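Local coordinates for protein beta-N-acetylhexosaminidase (Streptomyces plicatus, PDB 1JAK) that hydrolyses terminal N-acetylhexosamine residues from glycans and glycoconjugates, as a family 20 glycosidase that uses substrate-assisted catalysis, at residues R178-V183 against A241-E246; P209-Y214 against N258-S263. One frame throughout, in Å; residues are numbered along the deposited sequence.

Contact 1 (R178-V183 against A241-E246); sequences RYIDRV and ASRHLE
Asp181 and Arg243 bring the backbones to their nearest approach, 7.6 Å between their CA atoms, where helix 173-184 passes the end of helix 230-242 and the turn that leads into strand 246-250. In the TIM barrel of this family these are consecutive outer helices, following strands 159-165 and 190-194, and the contact closes their seam at the N-terminal end of the third strand. A Schellman motif ends the second helix: Leu245 N bonds to Ala240 O and His244 N to Ala241 O, with His244 at positive phi, and the chain reverses to send Leu245 back against the first helix. Its CD1 is wedged between two methyls, 3.6 Å from Ile180 CG2 and 3.7 Å from Val183 CG2. Ile180 and Leu245 run past each other in opposite directions; CG2 of Ile180, anti to its own backbone nitrogen, does the touching. The same methyl also meets Arg243 CG at 3.9 Å, the arginine and isoleucine side chains crossing at about a right angle. Beside this apolar patch the chemistry turns ionic. A bend at chi2 (63°) folds Arg243 over so that NE reaches Asp181 OD1 at 3.2 Å, a salt bridge met nearly along the carboxylate C-O direction. The planes of the two groups stand 38° apart, and of the guanidinium nitrogens NE makes the bond. Tyr239 OH holds the other oxygen, OD2, and Phe120 of helix 116-129 touches Arg243. Replacing Arg243 with an alanine would probably leave Asp181 OD1 without its charged mate and strip the CG contact from Ile180 CG2. Arg243 NH1 steadies the guanidinium by donating to Ser242 OG, 3.0 Å away and tilted 16° from its plane.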
loop_
_atom_site.group_PDB
_atom_site.type_symbol
_atom_site.label_atom_id
_atom_site.label_comp_id
_atom_site.label_asym_id
_atom_site.label_seq_id
_atom_site.Cartn_x
_atom_site.Cartn_y
_atom_site.Cartn_z
ATOM N N ARG A 178 -11.035 0.337 5.447
ATOM C CA ARG A 178 -11.581 0.838 4.195
ATOM C C ARG A 178 -10.449 1.092 3.198
ATOM O O ARG A 178 -10.547 0.712 2.032
ATOM C CB ARG A 178 -12.375 2.128 4.439
ATOM C CG ARG A 178 -12.720 2.904 3.171
ATOM C CD ARG A 178 -13.712 4.023 3.459
ATOM N NE ARG A 178 -13.689 5.069 2.437
ATOM C CZ ARG A 178 -14.622 6.008 2.306
ATOM N NH1 ARG A 178 -15.665 6.031 3.130
ATOM N NH2 ARG A 178 -14.509 6.933 1.360
ATOM N N TYR A 179 -9.366 1.719 3.655
ATOM C CA TYR A 179 -8.252 1.991 2.751
ATOM C C TYR A 179 -7.591 0.679 2.327
ATOM O O TYR A 179 -7.138 0.540 1.190
ATOM C CB TYR A 179 -7.223 2.916 3.409
ATOM C CG TYR A 179 -6.318 3.575 2.393
ATOM C CD1 TYR A 179 -6.826 4.510 1.490
ATOM C CD2 TYR A 179 -4.974 3.223 2.290
ATOM C CE1 TYR A 179 -6.017 5.076 0.502
ATOM C CE2 TYR A 179 -4.154 3.783 1.304
ATOM C CZ TYR A 179 -4.687 4.706 0.415
ATOM O OH TYR A 179 -3.897 5.254 -0.572
ATOM N N ILE A 180 -7.533 -0.278 3.246
ATOM C CA ILE A 180 -6.960 -1.584 2.941
ATOM C C ILE A 180 -7.745 -2.197 1.782
ATOM O O ILE A 180 -7.163 -2.739 0.842
ATOM C CB ILE A 180 -7.025 -2.517 4.179
ATOM C CG1 ILE A 180 -5.883 -2.164 5.136
ATOM C CG2 ILE A 180 -6.966 -3.988 3.753
ATOM C CD1 ILE A 180 -5.981 -2.826 6.496
ATOM N N ASP A 181 -9.069 -2.100 1.837
ATOM C CA ASP A 181 -9.873 -2.663 0.762
ATOM C C ASP A 181 -9.641 -1.931 -0.557
ATOM O O ASP A 181 -9.692 -2.544 -1.623
ATOM C CB ASP A 181 -11.354 -2.667 1.151
ATOM C CG ASP A 181 -11.639 -3.620 2.301
ATOM O OD1 ASP A 181 -10.948 -4.657 2.390
ATOM O OD2 ASP A 181 -12.552 -3.348 3.103
ATOM N N ARG A 182 -9.367 -0.630 -0.492
ATOM C CA ARG A 182 -9.101 0.134 -1.706
ATOM C C ARG A 182 -7.842 -0.399 -2.388
ATOM O O ARG A 182 -7.826 -0.614 -3.602
ATOM C CB ARG A 182 -8.874 1.619 -1.392
ATOM C CG ARG A 182 -10.064 2.360 -0.791
ATOM C CD ARG A 182 -11.239 2.450 -1.761
ATOM N NE ARG A 182 -12.190 3.481 -1.350
ATOM C CZ ARG A 182 -13.469 3.262 -1.055
ATOM N NH1 ARG A 182 -13.976 2.036 -1.120
ATOM N NH2 ARG A 182 -14.248 4.277 -0.704
ATOM N N VAL A 183 -6.786 -0.613 -1.606
ATOM C CA VAL A 183 -5.523 -1.074 -2.179
ATOM C C VAL A 183 -5.512 -2.542 -2.586
ATOM O O VAL A 183 -4.824 -2.915 -3.537
ATOM C CB VAL A 183 -4.327 -0.799 -1.225
ATOM C CG1 VAL A 183 -4.347 0.660 -0.779
ATOM C CG2 VAL A 183 -4.366 -1.731 -0.029
ATOM N N ALA A 241 -3.858 -8.911 6.838
ATOM C CA ALA A 241 -3.397 -10.253 6.497
ATOM C C ALA A 241 -4.452 -11.012 5.692
ATOM O O ALA A 241 -4.114 -11.753 4.766
ATOM C CB ALA A 241 -3.042 -11.027 7.768
ATOM N N SER A 242 -5.725 -10.824 6.036
ATOM C CA SER A 242 -6.804 -11.506 5.320
ATOM C C SER A 242 -6.929 -10.946 3.902
ATOM O O SER A 242 -7.559 -11.557 3.036
ATOM C CB SER A 242 -8.134 -11.362 6.073
ATOM O OG SER A 242 -8.597 -10.022 6.073
ATOM N N ARG A 243 -6.333 -9.777 3.675
ATOM C CA ARG A 243 -6.337 -9.149 2.356
ATOM C C ARG A 243 -4.935 -9.292 1.756
ATOM O O ARG A 243 -4.571 -8.603 0.801
ATOM C CB ARG A 243 -6.716 -7.665 2.455
ATOM C CG ARG A 243 -8.211 -7.362 2.318
ATOM C CD ARG A 243 -9.044 -7.977 3.427
ATOM N NE ARG A 243 -10.465 -7.660 3.276
ATOM C CZ ARG A 243 -11.449 -8.330 3.870
ATOM N NH1 ARG A 243 -11.175 -9.359 4.661
ATOM N NH2 ARG A 243 -12.713 -7.983 3.662
ATOM N N HIS A 244 -4.154 -10.194 2.344
ATOM C CA HIS A 244 -2.793 -10.484 1.901
ATOM C C HIS A 244 -1.874 -9.282 1.794
ATOM O O HIS A 244 -1.140 -9.106 0.814
ATOM C CB HIS A 244 -2.851 -11.265 0.590
ATOM C CG HIS A 244 -3.485 -12.610 0.752
ATOM N ND1 HIS A 244 -2.778 -13.715 1.181
ATOM C CD2 HIS A 244 -4.779 -12.998 0.678
ATOM C CE1 HIS A 244 -3.612 -14.722 1.367
ATOM N NE2 HIS A 244 -4.833 -14.314 1.071
ATOM N N LEU A 245 -1.925 -8.460 2.836
ATOM C CA LEU A 245 -1.090 -7.279 2.948
ATOM C C LEU A 245 -0.248 -7.465 4.200
ATOM O O LEU A 245 -0.782 -7.656 5.294
ATOM C CB LEU A 245 -1.949 -6.019 3.102
ATOM C CG LEU A 245 -2.709 -5.550 1.862
ATOM C CD1 LEU A 245 -3.746 -4.515 2.255
ATOM C CD2 LEU A 245 -1.728 -4.972 0.854
ATOM N N GLU A 246 1.068 -7.442 4.028
ATOM C CA GLU A 246 1.995 -7.571 5.146
ATOM C C GLU A 246 2.151 -6.149 5.679
ATOM O O GLU A 246 2.515 -5.245 4.931
ATOM C CB GLU A 246 3.333 -8.115 4.638
ATOM C CG GLU A 246 4.422 -8.279 5.693
ATOM C CD GLU A 246 5.664 -8.949 5.125
ATOM O OE1 GLU A 246 5.856 -8.888 3.892
ATOM O OE2 GLU A 246 6.451 -9.528 5.907
#

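Contact 2 (P209-Y214 against N258-S263); sequences PRLATY and NAALAS
Arg210 NE donates to the backbone oxygen Ser263 O at 2.8 Å, a nearly straight bond (165° at the hydrogen) that lies in the carbonyl plane and close to the guanidinium plane. A turn at chi3 (61°) bends the arginine back to this carbonyl. Deeper in, Leu211 CD2 rests on Ala260, 3.7 Å from its CB, while Tyr214 lays the CE2 corner of its ring 3.2 Å from Ala262 O. The hydroxyl of Ser263 comes to the edge of the same ring, near its plane. Arg210, in helix 210-213, and Tyr214, just past its end and bonded through its N to Arg210 O, also meet each other: Arg210 NH2 stands 3.7 Å above one face of the tyrosine, offset toward the rim.

Two waters fill out the polar margin. One accepts from Arg210 NH2 and donates to Ala262 O at 2.7 Å; the other accepts from Tyr214 OH and donates to the same carbonyl, which thus takes two water protons. Ser263 OG is tied into its own helix by a bond to Ala259 O (2.8 Å), fixing its rotation. Further out, Phe297 of helix 292-307 touches both Leu211 and Ala260, Trp201 packs on Leu211, and Tyr264 OH bonds to Arg210 N.

Both short helices belong to loops that follow barrel strands 190-194 and 246-250 on the catalytic side. His256, just ahead of helix 258-263, lines the inhibitor pocket. Helices inserted in the loops beyond the C-terminal strand ends, packed against one another, are a familiar elaboration of the TIM barrel.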
loop_
_atom_site.group_PDB
_atom_site.type_symbol
_atom_site.label_atom_id
_atom_site.label_comp_id
_atom_site.label_asym_id
_atom_site.label_seq_id
_atom_site.Cartn_x
_atom_site.Cartn_y
_atom_site.Cartn_z
ATOM N N PRO A 209 3.494 5.203 28.579
ATOM C CA PRO A 209 2.058 5.490 28.479
ATOM C C PRO A 209 1.639 6.848 27.924
ATOM O O PRO A 209 0.605 6.949 27.260
ATOM C CB PRO A 209 1.566 5.294 29.912
ATOM C CG PRO A 209 2.515 4.295 30.468
ATOM C CD PRO A 209 3.837 4.791 29.952
ATOM N N ARG A 210 2.422 7.889 28.196
ATOM C CA ARG A 210 2.081 9.232 27.730
ATOM C C ARG A 210 2.203 9.439 26.226
ATOM O O ARG A 210 1.620 10.379 25.681
ATOM C CB ARG A 210 2.931 10.283 28.453
ATOM C CG ARG A 210 2.555 10.498 29.912
ATOM C CD ARG A 210 3.519 11.467 30.585
ATOM N NE ARG A 210 3.526 12.789 29.958
ATOM C CZ ARG A 210 2.530 13.667 30.039
ATOM N NH1 ARG A 210 1.430 13.370 30.720
ATOM N NH2 ARG A 210 2.634 14.848 29.443
ATOM N N LEU A 211 2.961 8.581 25.550
ATOM C CA LEU A 211 3.113 8.725 24.107
ATOM C C LEU A 211 1.740 8.709 23.450
ATOM O O LEU A 211 1.434 9.558 22.617
ATOM C CB LEU A 211 3.980 7.602 23.533
ATOM C CG LEU A 211 5.450 7.590 23.967
ATOM C CD1 LEU A 211 6.144 6.370 23.392
ATOM C CD2 LEU A 211 6.142 8.866 23.493
ATOM N N ALA A 212 0.903 7.753 23.846
ATOM C CA ALA A 212 -0.434 7.656 23.277
ATOM C C ALA A 212 -1.435 8.622 23.908
ATOM O O ALA A 212 -2.136 9.342 23.199
ATOM C CB ALA A 212 -0.952 6.218 23.396
ATOM N N THR A 213 -1.499 8.643 25.238
ATOM C CA THR A 213 -2.456 9.497 25.935
ATOM C C THR A 213 -2.235 10.994 25.754
ATOM O O THR A 213 -3.194 11.768 25.746
ATOM C CB THR A 213 -2.491 9.172 27.442
ATOM O OG1 THR A 213 -1.214 9.450 28.024
ATOM C CG2 THR A 213 -2.826 7.708 27.653
ATOM N N TYR A 214 -0.979 11.405 25.609
ATOM C CA TYR A 214 -0.675 12.817 25.407
ATOM C C TYR A 214 -0.232 13.053 23.964
ATOM O O TYR A 214 -0.798 13.892 23.260
ATOM C CB TYR A 214 0.434 13.275 26.355
ATOM C CG TYR A 214 0.644 14.775 26.336
ATOM C CD1 TYR A 214 -0.269 15.633 26.946
ATOM C CD2 TYR A 214 1.746 15.338 25.684
ATOM C CE1 TYR A 214 -0.094 17.021 26.909
ATOM C CE2 TYR A 214 1.929 16.719 25.641
ATOM C CZ TYR A 214 1.009 17.553 26.254
ATOM O OH TYR A 214 1.193 18.918 26.223
ATOM N N ASN A 258 8.282 14.985 17.252
ATOM C CA ASN A 258 7.696 15.897 18.226
ATOM C C ASN A 258 6.634 15.297 19.142
ATOM O O ASN A 258 6.569 15.651 20.315
ATOM C CB ASN A 258 7.101 17.137 17.561
ATOM C CG ASN A 258 6.748 18.208 18.580
ATOM O OD1 ASN A 258 7.630 18.868 19.126
ATOM N ND2 ASN A 258 5.456 18.363 18.863
ATOM N N ALA A 259 5.795 14.405 18.626
ATOM C CA ALA A 259 4.752 13.824 19.471
ATOM C C ALA A 259 5.367 13.136 20.686
ATOM O O ALA A 259 4.852 13.249 21.798
ATOM C CB ALA A 259 3.903 12.838 18.675
ATOM N N ALA A 260 6.475 12.434 20.475
ATOM C CA ALA A 260 7.156 11.753 21.572
ATOM C C ALA A 260 7.841 12.773 22.475
ATOM O O ALA A 260 7.747 12.696 23.704
ATOM C CB ALA A 260 8.187 10.770 21.024
ATOM N N LEU A 261 8.534 13.724 21.858
ATOM C CA LEU A 261 9.250 14.760 22.597
ATOM C C LEU A 261 8.322 15.589 23.471
ATOM O O LEU A 261 8.689 15.985 24.577
ATOM C CB LEU A 261 9.987 15.688 21.627
ATOM C CG LEU A 261 11.108 15.055 20.799
ATOM C CD1 LEU A 261 11.575 16.039 19.739
ATOM C CD2 LEU A 261 12.258 14.652 21.712
ATOM N N ALA A 262 7.119 15.853 22.970
ATOM C CA ALA A 262 6.145 16.648 23.707
ATOM C C ALA A 262 5.573 15.874 24.890
ATOM O O ALA A 262 5.075 16.466 25.846
ATOM C CB ALA A 262 5.012 17.079 22.777
ATOM N N SER A 263 5.659 14.551 24.819
ATOM C CA SER A 263 5.130 13.685 25.866
ATOM C C SER A 263 6.096 13.448 27.025
ATOM O O SER A 263 5.664 13.201 28.152
ATOM C CB SER A 263 4.722 12.340 25.261
ATOM O OG SER A 263 3.735 12.513 24.257
HETATM O O HOH W 1 4.774 16.411 28.554
HETATM O O HOH W 2 4.233 19.191 25.773
#

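Contact 1 joins the helix after strand 159-165 to the end of helix 230-242 and the turn into strand 246-250; contact 2 joins loops beyond the exits of strands 190-194 and 246-250, at the other end of the barrel. The centre of contact 1 lies about 8 Å from that of the chain, that of contact 2 about 27 Å; both are largely buried, but contact 2 has an exposed arginine at its edge. Their centres are about 29 Å apart and they do not touch. Contact 1 is mainly branched aliphatic side chains with one ion pair beside them. In contact 2, next to leucine and alanine, an arginine and waters serve backbone carbonyls instead of an opposite charge.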